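Local coordinates for protein FAD-binding oxidoreductase (Gulosibacter chungangensis, PDB 7PBG) that oxidises 4-alkylphenols such as 4-ethylphenol, dehydrogenating the alkyl side chain with the help of a bound FAD cofactor, at residues E152-S157 / P379-A384. Numbering follows the deposited sequence.
Sequences ELDWGS and PNRHSA. With FAD (flavin-adenine dinucleotide), chain C.
Asp154 and Arg381 form the salt bridge that joins the segments 152-157 and 379-384. Arg381 NH2 meets the syn lone pair of Asp154 OD1 at 2.8 Å, with OD1 close to the guanidinium plane, while a weak second bond comes from NE. The carboxylate is turned 59° from that plane. A bend at chi3 (65°) brings the guanidinium to the edge of the Trp155 ring, where Trp155 CE3 stands over the centre of one guanidinium face, 3.6 Å from Arg381 CZ, with the two planes close to perpendicular. Water 2 links Asp154 OD2 to the carbonyl oxygen of Pro379. Were Asp154 replaced by alanine, Arg381 would probably lose its charge partner and its guanidinium would be freer to turn away from the indole edge.

A second polar contact lies closer to the flavin: Ser383 OG donates to Glu152 OE1 (2.6 Å) from the anti side, tilted 33° out of the carboxylate plane, and Arg371 pairs with OE2. Water 1 donates to both Glu152 O and Asn380 OD1 and accepts from Ser383 N; Asn380 ND2 is hydrogen-bonded to Glu373 of helix 363-375.

Apolar contacts are made at Ala384, where Leu153 CD2 and Trp155 CH2 each lie 4.0 Å from Ala384 CB, and Leu153 CD1 rests 3.9 Å from FAD C8.

Ser157 N donates to FAD O2P (2.8 Å) just before helix 158-163, which Ser157 N-caps. Segment 152-157 thus lines the cofactor pocket beside the isoalloxazine, and 379-384, from the C-terminal region of this PCMH-type flavoprotein, packs behind it.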
loop_
_atom_site.group_PDB
_atom_site.type_symbol
_atom_site.label_atom_id
_atom_site.label_comp_id
_atom_site.label_asym_id
_atom_site.label_seq_id
_atom_site.Cartn_x
_atom_site.Cartn_y
_atom_site.Cartn_z
ATOM N N GLU A 152 -1.027 -2.340 -21.163
ATOM C CA GLU A 152 -1.479 -2.193 -22.564
ATOM C C GLU A 152 -0.893 -3.297 -23.434
ATOM O O GLU A 152 -1.577 -3.688 -24.392
ATOM C CB GLU A 152 -1.151 -0.806 -23.108
ATOM C CG GLU A 152 -2.159 0.211 -22.622
ATOM C CD GLU A 152 -2.446 1.436 -23.464
ATOM O OE1 GLU A 152 -2.143 1.452 -24.688
ATOM O OE2 GLU A 152 -3.050 2.347 -22.906
ATOM N N LEU A 153 0.282 -3.820 -23.101
ATOM C CA LEU A 153 0.924 -4.819 -23.986
ATOM C C LEU A 153 0.990 -6.184 -23.293
ATOM O O LEU A 153 1.500 -6.275 -22.175
ATOM C CB LEU A 153 2.300 -4.266 -24.366
ATOM C CG LEU A 153 2.245 -2.952 -25.131
ATOM C CD1 LEU A 153 3.655 -2.352 -25.272
ATOM C CD2 LEU A 153 1.625 -3.159 -26.484
ATOM N N ASP A 154 0.568 -7.255 -23.968
ATOM C CA ASP A 154 0.357 -8.554 -23.286
ATOM C C ASP A 154 1.662 -9.291 -22.983
ATOM O O ASP A 154 1.621 -10.290 -22.243
ATOM C CB ASP A 154 -0.616 -9.457 -24.032
ATOM C CG ASP A 154 -0.142 -10.007 -25.362
ATOM O OD1 ASP A 154 1.052 -10.235 -25.519
ATOM O OD2 ASP A 154 -1.008 -10.382 -26.136
ATOM N N TRP A 155 2.792 -8.808 -23.492
ATOM C CA TRP A 155 4.139 -9.352 -23.210
ATOM C C TRP A 155 4.721 -8.760 -21.924
ATOM O O TRP A 155 5.834 -9.213 -21.539
ATOM C CB TRP A 155 5.096 -9.066 -24.389
ATOM C CG TRP A 155 5.275 -7.640 -24.806
ATOM C CD1 TRP A 155 5.679 -6.558 -24.054
ATOM C CD2 TRP A 155 5.140 -7.137 -26.158
ATOM N NE1 TRP A 155 5.829 -5.451 -24.838
ATOM C CE2 TRP A 155 5.448 -5.757 -26.121
ATOM C CE3 TRP A 155 4.758 -7.707 -27.378
ATOM C CZ2 TRP A 155 5.421 -4.953 -27.261
ATOM C CZ3 TRP A 155 4.696 -6.901 -28.502
ATOM C CH2 TRP A 155 5.055 -5.557 -28.447
ATOM N N GLY A 156 4.069 -7.774 -21.316
ATOM C CA GLY A 156 4.495 -7.233 -20.013
ATOM C C GLY A 156 4.552 -8.330 -18.964
ATOM O O GLY A 156 3.704 -9.235 -18.984
ATOM N N SER A 157 5.568 -8.330 -18.112
ATOM C CA SER A 157 5.713 -9.250 -16.952
ATOM C C SER A 157 4.809 -8.842 -15.785
ATOM O O SER A 157 4.834 -7.643 -15.335
ATOM C CB SER A 157 7.166 -9.317 -16.496
ATOM O OG SER A 157 7.244 -9.898 -15.215
ATOM N N PRO A 379 -5.846 -9.527 -22.038
ATOM C CA PRO A 379 -4.711 -8.773 -22.528
ATOM C C PRO A 379 -4.629 -8.846 -24.052
ATOM O O PRO A 379 -5.098 -9.838 -24.673
ATOM C CB PRO A 379 -3.488 -9.454 -21.893
ATOM C CG PRO A 379 -3.951 -10.792 -21.455
ATOM C CD PRO A 379 -5.469 -10.831 -21.459
ATOM N N ASN A 380 -4.002 -7.841 -24.655
ATOM C CA ASN A 380 -3.802 -7.790 -26.122
ATOM C C ASN A 380 -2.515 -7.018 -26.404
ATOM O O ASN A 380 -1.835 -6.620 -25.462
ATOM C CB ASN A 380 -5.034 -7.243 -26.862
ATOM C CG ASN A 380 -5.388 -5.823 -26.480
ATOM O OD1 ASN A 380 -4.549 -4.927 -26.555
ATOM N ND2 ASN A 380 -6.630 -5.615 -26.050
ATOM N N ARG A 381 -2.179 -6.831 -27.659
ATOM C CA ARG A 381 -1.055 -5.920 -28.013
ATOM C C ARG A 381 -1.528 -4.926 -29.067
ATOM O O ARG A 381 -0.739 -4.461 -29.887
ATOM C CB ARG A 381 0.138 -6.732 -28.474
ATOM C CG ARG A 381 -0.154 -7.653 -29.633
ATOM C CD ARG A 381 1.100 -8.457 -29.905
ATOM N NE ARG A 381 1.441 -9.332 -28.795
ATOM C CZ ARG A 381 2.517 -10.126 -28.743
ATOM N NH1 ARG A 381 3.419 -10.111 -29.712
ATOM N NH2 ARG A 381 2.723 -10.897 -27.693
ATOM N N HIS A 382 -2.798 -4.580 -29.011
ATOM C CA HIS A 382 -3.388 -3.608 -29.950
ATOM C C HIS A 382 -2.534 -2.338 -30.014
ATOM O O HIS A 382 -2.267 -1.923 -31.145
ATOM C CB HIS A 382 -4.845 -3.343 -29.568
ATOM C CG HIS A 382 -5.583 -2.618 -30.633
ATOM N ND1 HIS A 382 -5.862 -1.255 -30.549
ATOM C CD2 HIS A 382 -6.061 -3.060 -31.814
ATOM C CE1 HIS A 382 -6.522 -0.894 -31.646
ATOM N NE2 HIS A 382 -6.622 -1.983 -32.453
ATOM N N SER A 383 -2.094 -1.765 -28.880
ATOM C CA SER A 383 -1.310 -0.502 -28.811
ATOM C C SER A 383 0.104 -0.668 -29.392
ATOM O O SER A 383 0.731 0.372 -29.594
ATOM C CB SER A 383 -1.223 0.073 -27.404
ATOM O OG SER A 383 -2.516 0.094 -26.838
ATOM N N ALA A 384 0.560 -1.884 -29.696
ATOM C CA ALA A 384 1.844 -2.150 -30.389
ATOM C C ALA A 384 1.812 -1.549 -31.809
ATOM O O ALA A 384 2.861 -1.197 -32.358
ATOM C CB ALA A 384 2.157 -3.630 -30.411
HETATM P PA FAD C . 10.770 -5.552 -16.709
HETATM O O1A FAD C . 11.489 -4.846 -17.812
HETATM O O2A FAD C . 11.034 -7.023 -16.502
HETATM O O5B FAD C . 11.103 -4.813 -15.366
HETATM C C5B FAD C . 11.091 -3.396 -15.265
HETATM C C4B FAD C . 12.062 -3.006 -14.177
HETATM O O4B FAD C . 11.616 -3.514 -12.886
HETATM C C3B FAD C . 13.489 -3.558 -14.318
HETATM O O3B FAD C . 14.270 -2.759 -15.203
HETATM C C2B FAD C . 13.969 -3.607 -12.858
HETATM O O2B FAD C . 14.396 -2.316 -12.464
HETATM C C1B FAD C . 12.698 -4.041 -12.137
HETATM N N9A FAD C . 12.523 -5.466 -12.030
HETATM C C8A FAD C . 11.743 -6.239 -12.831
HETATM N N7A FAD C . 11.765 -7.490 -12.479
HETATM C C5A FAD C . 12.653 -7.557 -11.432
HETATM C C6A FAD C . 13.055 -8.612 -10.608
HETATM N N6A FAD C . 12.662 -9.879 -10.796
HETATM N N1A FAD C . 13.948 -8.325 -9.634
HETATM C C2A FAD C . 14.337 -7.035 -9.462
HETATM N N3A FAD C . 13.994 -5.958 -10.156
HETATM C C4A FAD C . 13.137 -6.296 -11.142
HETATM N N1 FAD C . 3.315 0.511 -18.568
HETATM C C2 FAD C . 2.325 0.418 -17.699
HETATM O O2 FAD C . 2.551 0.193 -16.482
HETATM N N3 FAD C . 1.037 0.474 -18.090
HETATM C C4 FAD C . 0.670 0.718 -19.382
HETATM O O4 FAD C . -0.535 0.686 -19.698
HETATM C C4X FAD C . 1.673 0.869 -20.321
HETATM N N5 FAD C . 1.320 1.120 -21.554
HETATM C C5X FAD C . 2.338 1.253 -22.467
HETATM C C6 FAD C . 1.985 1.496 -23.802
HETATM C C7 FAD C . 2.936 1.588 -24.800
HETATM C C7M FAD C . 2.502 1.835 -26.230
HETATM C C8 FAD C . 4.293 1.419 -24.453
HETATM C C8M FAD C . 5.361 1.510 -25.500
HETATM C C9 FAD C . 4.655 1.213 -23.137
HETATM C C9A FAD C . 3.697 1.107 -22.112
HETATM N N10 FAD C . 4.024 0.840 -20.785
HETATM C C10 FAD C . 3.015 0.700 -19.844
HETATM C "C1'" FAD C . 5.424 0.592 -20.354
HETATM C "C2'" FAD C . 5.834 -0.887 -20.433
HETATM O "O2'" FAD C . 5.362 -1.501 -21.680
HETATM C "C3'" FAD C . 5.287 -1.784 -19.302
HETATM O "O3'" FAD C . 5.397 -1.125 -18.064
HETATM C "C4'" FAD C . 5.940 -3.167 -19.178
HETATM O "O4'" FAD C . 5.042 -4.077 -18.523
HETATM C "C5'" FAD C . 7.240 -3.090 -18.424
HETATM O "O5'" FAD C . 8.172 -4.086 -18.865
HETATM P P FAD C . 8.259 -5.516 -18.160
HETATM O O1P FAD C . 8.925 -6.465 -19.112
HETATM O O2P FAD C . 6.879 -5.839 -17.686
HETATM O O3P FAD C . 9.199 -5.270 -16.890
HETATM O O HOH W 1 -3.112 -2.612 -26.189
HETATM O O HOH W 2 -3.192 -12.097 -24.896
#